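Local coordinates for protein minor fimbrium tip subunit Mfa3 (PDB 5NF4) that forms part of the tip of the minor (Mfa1) fimbriae, the filaments through which Porphyromonas gingivalis adheres to host cells and other oral bacteria, at residues H70-L75 / F115-P120; F159-M164 / L192-A197. One frame throughout, in Å; residues are numbered along the deposited sequence.

How the contacts relate
Contact 1 (70-75 with 115-120) closes along the chain before contact 2 (159-164 with 192-197) opens, and their centres lie about 10 Å apart. They belong to consecutive strands of one antiparallel array: strand 71-78 pairs with 109-117, 109-117 with 161-170, and 161-170 with 180-205. Strands 109-117 and 161-170 are joined directly, since Phe115 N lies 2.8 Å from Arg163 O and Ala117 N 2.8 Å from Met161 O, both probable hydrogen bonds. Side chains continue the link, with Phe115 CB packed on Leu192 CD2. The centres of contacts 1 and 2 lie about 15 and 5 Å from the centre of the chain, so the series ties strand 71-78 to the middle of this tip subunit.

Contact 1: residues H70-L75 / F115-P120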
loop_
_atom_site.group_PDB
_atom_site.type_symbol
_atom_site.label_atom_id
_atom_site.label_comp_id
_atom_site.label_asym_id
_atom_site.label_seq_id
_atom_site.Cartn_x
_atom_site.Cartn_y
_atom_site.Cartn_z
ATOM N N HIS A 70 2.531 -14.827 1.169
ATOM C CA HIS A 70 3.191 -15.904 1.913
ATOM C C HIS A 70 2.320 -16.498 3.009
ATOM O O HIS A 70 2.422 -17.676 3.325
ATOM C CB HIS A 70 4.473 -15.367 2.547
ATOM C CG HIS A 70 5.504 -14.970 1.543
ATOM N ND1 HIS A 70 5.598 -13.688 1.043
ATOM C CD2 HIS A 70 6.457 -15.697 0.916
ATOM C CE1 HIS A 70 6.588 -13.643 0.167
ATOM N NE2 HIS A 70 7.121 -14.849 0.067
ATOM N N SER A 71 1.508 -15.650 3.609
ATOM C CA SER A 71 0.521 -16.088 4.584
ATOM C C SER A 71 -0.721 -15.248 4.445
ATOM O O SER A 71 -0.661 -14.100 4.025
ATOM C CB SER A 71 1.060 -15.991 6.008
ATOM O OG SER A 71 1.208 -14.630 6.389
ATOM N N LEU A 72 -1.857 -15.822 4.818
ATOM C CA LEU A 72 -3.124 -15.131 4.735
ATOM C C LEU A 72 -4.043 -15.576 5.863
ATOM O O LEU A 72 -4.380 -16.754 5.946
ATOM C CB LEU A 72 -3.788 -15.411 3.381
ATOM C CG LEU A 72 -5.167 -14.773 3.190
ATOM C CD1 LEU A 72 -5.052 -13.250 3.179
ATOM C CD2 LEU A 72 -5.837 -15.309 1.933
ATOM N N ALA A 73 -4.442 -14.640 6.707
ATOM C CA ALA A 73 -5.427 -14.906 7.750
ATOM C C ALA A 73 -6.762 -14.328 7.350
ATOM O O ALA A 73 -6.846 -13.217 6.834
ATOM C CB ALA A 73 -4.998 -14.329 9.076
ATOM N N MET A 74 -7.816 -15.110 7.568
ATOM C CA MET A 74 -9.161 -14.642 7.360
ATOM C C MET A 74 -9.859 -14.769 8.700
ATOM O O MET A 74 -9.792 -15.846 9.308
ATOM C CB MET A 74 -9.907 -15.480 6.303
ATOM C CG MET A 74 -11.311 -14.922 6.039
ATOM S SD MET A 74 -12.341 -16.005 5.020
ATOM C CE MET A 74 -12.532 -17.327 6.218
ATOM N N LEU A 75 -10.513 -13.704 9.134
ATOM C CA LEU A 75 -11.301 -13.724 10.370
ATOM C C LEU A 75 -12.679 -13.133 10.057
ATOM O O LEU A 75 -12.807 -12.076 9.420
ATOM C CB LEU A 75 -10.599 -12.960 11.496
ATOM C CG LEU A 75 -9.233 -13.495 11.929
ATOM C CD1 LEU A 75 -8.141 -12.764 11.164
ATOM C CD2 LEU A 75 -9.021 -13.372 13.460
ATOM N N PHE A 115 -9.253 -9.816 6.034
ATOM C CA PHE A 115 -8.177 -10.551 5.412
ATOM C C PHE A 115 -6.873 -9.787 5.671
ATOM O O PHE A 115 -6.794 -8.591 5.401
ATOM C CB PHE A 115 -8.378 -10.711 3.907
ATOM C CG PHE A 115 -9.546 -11.600 3.546
ATOM C CD1 PHE A 115 -10.818 -11.073 3.418
ATOM C CD2 PHE A 115 -9.354 -12.950 3.366
ATOM C CE1 PHE A 115 -11.885 -11.880 3.086
ATOM C CE2 PHE A 115 -10.418 -13.788 3.028
ATOM C CZ PHE A 115 -11.683 -13.255 2.889
ATOM N N VAL A 116 -5.887 -10.504 6.195
ATOM C CA VAL A 116 -4.575 -9.928 6.548
ATOM C C VAL A 116 -3.487 -10.848 5.991
ATOM O O VAL A 116 -3.444 -12.016 6.329
ATOM C CB VAL A 116 -4.427 -9.771 8.084
ATOM C CG1 VAL A 116 -3.073 -9.226 8.433
ATOM C CG2 VAL A 116 -5.493 -8.794 8.612
ATOM N N ALA A 117 -2.573 -10.304 5.173
ATOM C CA ALA A 117 -1.550 -11.102 4.541
ATOM C C ALA A 117 -0.162 -10.616 4.912
ATOM O O ALA A 117 0.022 -9.422 5.147
ATOM C CB ALA A 117 -1.697 -11.078 3.031
ATOM N N ASN A 118 0.757 -11.575 5.005
ATOM C CA ASN A 118 2.176 -11.291 5.212
ATOM C C ASN A 118 2.487 -10.525 6.500
ATOM O O ASN A 118 3.457 -9.780 6.573
ATOM C CB ASN A 118 2.692 -10.518 4.010
ATOM C CG ASN A 118 2.659 -11.345 2.743
ATOM O OD1 ASN A 118 2.641 -12.577 2.808
ATOM N ND2 ASN A 118 2.705 -10.677 1.582
ATOM N N ILE A 119 1.683 -10.737 7.516
ATOM C CA ILE A 119 1.948 -10.181 8.837
ATOM C C ILE A 119 2.698 -11.218 9.685
ATOM O O ILE A 119 2.258 -12.357 9.839
ATOM C CB ILE A 119 0.617 -9.749 9.501
ATOM C CG1 ILE A 119 0.000 -8.575 8.727
ATOM C CG2 ILE A 119 0.812 -9.392 10.970
ATOM C CD1 ILE A 119 0.895 -7.339 8.617
ATOM N N PRO A 120 3.876 -10.844 10.220
ATOM C CA PRO A 120 4.626 -11.801 11.042
ATOM C C PRO A 120 3.819 -12.382 12.198
ATOM O O PRO A 120 3.224 -11.621 12.992
ATOM C CB PRO A 120 5.788 -10.961 11.585
ATOM C CG PRO A 120 5.945 -9.877 10.607
ATOM C CD PRO A 120 4.581 -9.560 10.100
HETATM O O HOH W 1 -0.807 -12.741 7.615
HETATM O O HOH W 2 2.025 -15.023 9.084
#
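Met74 and Phe115 lie side by side and point the same way from neighbouring antiparallel beta-strands, whose short axes run at 162° and come within 4.6 Å. They form a non-hydrogen-bonded pair with a Met-aromatic contact: Met74 SD is 4.4 Å from the centroid of the Phe115 ring and approaches obliquely. With CG anti to the backbone N (chi1 -177°), the methionine chain runs along the CE2-CZ side of the ring, and its bend at chi3 turns the methyl CE away from the ring. Leu72 belongs to the same sheet face; its CD1 meets Ala117 CB at 4.0 Å and reaches the ring edge of Phe115. This apolar face continues onto Leu192 of strand 180-205, whereas Ala73 and Val116 pack on Met122 of helix 122-126 from the other face. The Ala73-Val116 pair is joined by two backbone hydrogen bonds, Ala73 N to Val116 O being nearly straight.

Just past strand 115-117 the backbone still reaches across, Asn118 N donating to Ser71 O, and the Asn118 side chain adds a further hold. Its amide plane is turned 50° from the His70 ring, whose NE2 binds Asn155 O, and OD1 meets that ring at its edge. With ND2 held by Arg68 O and Phe159 O, which fixes the amide's rotation, the carbonyl is turned to segment 70-75, where His70 N donates to a lone pair of Asn118 OD1 at 2.8 Å.

Contact 2: residues F159-M164 / L192-A197; sequences FPMSRM and LQRVVA
Met161, Leu192 and Gln193 bury the most surface where strands 161-164 and 192-194 meet as part of an antiparallel beta-hairpin, their short axes at 135°. Met161 crosses Leu192 at about a right angle, CB to CB 3.9 Å, and its extended chain runs alongside Arg194, bringing its CE to 4.1 Å from Arg194 CG. Gln193 pairs with Ser162 through two backbone hydrogen bonds; in one, Gln193 N reaches Ser162 O at 2.9 Å. Water 3 donates to both Ser162 OG and Gln193 O, while Ser162 OG is also hydrogen-bonded to Leu224 O. Gln193 NE2 lies over one face of the Arg163 guanidinium, 3.5 Å above its plane and toward its rim, with amide and guanidinium planes 18° apart; Arg163 NH1 is held by Lys191 O. Farther along, Val195 N donates to Pro160 O at 3.1 Å, and Val196 CG2 makes a CH-pi contact over the Phe159 ring, 4.0 Å from its centroid.

The Arg194 guanidinium reaches beyond the hairpin to a salt bridge with Asp67 and a cation-pi contact with Trp346. On the Met161 face lies Ala49 of strand 41-49; strand 109-117 pairs with the other edge of 161-164, while Tyr222 of strand 221-222 packs on Pro160 and Val195.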
loop_
_atom_site.group_PDB
_atom_site.type_symbol
_atom_site.label_atom_id
_atom_site.label_comp_id
_atom_site.label_asym_id
_atom_site.label_seq_id
_atom_site.Cartn_x
_atom_site.Cartn_y
_atom_site.Cartn_z
ATOM N N PHE A 159 5.175 -7.854 1.119
ATOM C CA PHE A 159 4.532 -6.644 1.650
ATOM C C PHE A 159 3.291 -6.996 2.440
ATOM O O PHE A 159 2.506 -7.816 1.982
ATOM C CB PHE A 159 4.107 -5.693 0.512
ATOM C CG PHE A 159 5.225 -5.098 -0.263
ATOM C CD1 PHE A 159 6.257 -4.407 0.366
ATOM C CD2 PHE A 159 5.207 -5.152 -1.642
ATOM C CE1 PHE A 159 7.279 -3.843 -0.380
ATOM C CE2 PHE A 159 6.199 -4.596 -2.379
ATOM C CZ PHE A 159 7.254 -3.932 -1.742
ATOM N N PRO A 160 3.063 -6.367 3.607
ATOM C CA PRO A 160 1.747 -6.523 4.241
ATOM C C PRO A 160 0.622 -6.112 3.325
ATOM O O PRO A 160 0.743 -5.136 2.576
ATOM C CB PRO A 160 1.813 -5.600 5.466
ATOM C CG PRO A 160 3.305 -5.476 5.767
ATOM C CD PRO A 160 3.971 -5.515 4.399
ATOM N N MET A 161 -0.473 -6.878 3.364
ATOM C CA MET A 161 -1.660 -6.580 2.560
ATOM C C MET A 161 -2.905 -6.843 3.394
ATOM O O MET A 161 -2.867 -7.591 4.372
ATOM C CB MET A 161 -1.716 -7.417 1.291
ATOM C CG MET A 161 -0.420 -7.584 0.588
ATOM S SD MET A 161 -0.703 -8.525 -0.916
ATOM C CE MET A 161 0.977 -8.712 -1.522
ATOM N N SER A 162 -3.996 -6.180 3.042
ATOM C CA SER A 162 -5.250 -6.474 3.709
ATOM C C SER A 162 -6.451 -6.136 2.882
ATOM O O SER A 162 -6.377 -5.434 1.861
ATOM C CB SER A 162 -5.316 -5.698 5.008
ATOM O OG SER A 162 -5.311 -4.314 4.692
ATOM N N ARG A 163 -7.590 -6.629 3.344
ATOM C CA ARG A 163 -8.846 -6.181 2.790
ATOM C C ARG A 163 -9.926 -6.524 3.791
ATOM O O ARG A 163 -9.811 -7.520 4.497
ATOM C CB ARG A 163 -9.103 -6.833 1.437
ATOM C CG ARG A 163 -10.224 -6.190 0.633
ATOM C CD ARG A 163 -9.844 -4.863 0.040
ATOM N NE ARG A 163 -11.031 -4.295 -0.568
ATOM C CZ ARG A 163 -11.364 -4.404 -1.846
ATOM N NH1 ARG A 163 -10.566 -5.018 -2.712
ATOM N NH2 ARG A 163 -12.506 -3.873 -2.260
ATOM N N MET A 164 -10.932 -5.668 3.897
ATOM C CA MET A 164 -12.084 -6.001 4.721
ATOM C C MET A 164 -13.378 -5.689 4.004
ATOM O O MET A 164 -13.485 -4.731 3.215
ATOM C CB MET A 164 -12.004 -5.301 6.094
ATOM C CG MET A 164 -12.094 -3.826 6.133
ATOM S SD MET A 164 -12.090 -3.219 7.858
ATOM C CE MET A 164 -13.807 -3.531 8.288
ATOM N N LEU A 192 -6.622 -8.323 -2.306
ATOM C CA LEU A 192 -5.869 -7.769 -1.192
ATOM C C LEU A 192 -5.184 -6.498 -1.645
ATOM O O LEU A 192 -4.718 -6.435 -2.782
ATOM C CB LEU A 192 -4.839 -8.778 -0.699
ATOM C CG LEU A 192 -5.442 -10.126 -0.271
ATOM C CD1 LEU A 192 -4.366 -11.208 -0.162
ATOM C CD2 LEU A 192 -6.151 -9.944 1.048
ATOM N N GLN A 193 -5.152 -5.500 -0.772
ATOM C CA GLN A 193 -4.465 -4.237 -1.072
ATOM C C GLN A 193 -3.186 -4.162 -0.296
ATOM O O GLN A 193 -3.202 -4.352 0.923
ATOM C CB GLN A 193 -5.340 -3.041 -0.729
ATOM C CG GLN A 193 -6.498 -2.908 -1.686
ATOM C CD GLN A 193 -7.562 -1.954 -1.183
ATOM O OE1 GLN A 193 -7.420 -1.352 -0.117
ATOM N NE2 GLN A 193 -8.633 -1.806 -1.954
ATOM N N ARG A 194 -2.083 -3.863 -0.978
ATOM C CA ARG A 194 -0.823 -3.625 -0.276
ATOM C C ARG A 194 -0.948 -2.372 0.592
ATOM O O ARG A 194 -1.705 -1.462 0.243
ATOM C CB ARG A 194 0.337 -3.459 -1.272
ATOM C CG ARG A 194 0.537 -4.680 -2.171
ATOM C CD ARG A 194 1.397 -4.350 -3.377
ATOM N NE ARG A 194 1.425 -5.435 -4.366
ATOM C CZ ARG A 194 0.557 -5.575 -5.361
ATOM N NH1 ARG A 194 -0.440 -4.714 -5.512
ATOM N NH2 ARG A 194 0.676 -6.599 -6.197
ATOM N N VAL A 195 -0.180 -2.330 1.687
ATOM C CA VAL A 195 -0.195 -1.196 2.627
ATOM C C VAL A 195 0.772 -0.095 2.179
ATOM O O VAL A 195 0.792 0.983 2.784
ATOM C CB VAL A 195 0.158 -1.657 4.074
ATOM C CG1 VAL A 195 -0.854 -2.718 4.525
ATOM C CG2 VAL A 195 1.596 -2.180 4.163
ATOM N N VAL A 196 1.562 -0.384 1.137
ATOM C CA VAL A 196 2.549 0.563 0.611
ATOM C C VAL A 196 2.138 1.031 -0.782
ATOM O O VAL A 196 1.321 0.379 -1.455
ATOM C CB VAL A 196 3.989 -0.049 0.541
ATOM C CG1 VAL A 196 4.539 -0.333 1.949
ATOM C CG2 VAL A 196 4.028 -1.308 -0.283
ATOM N N ALA A 197 2.712 2.162 -1.176
ATOM C CA ALA A 197 2.687 2.674 -2.545
ATOM C C ALA A 197 4.027 2.353 -3.227
ATOM O O ALA A 197 5.014 2.095 -2.551
ATOM C CB ALA A 197 2.430 4.200 -2.550
HETATM O O HOH W 3 -4.454 -2.554 2.918
#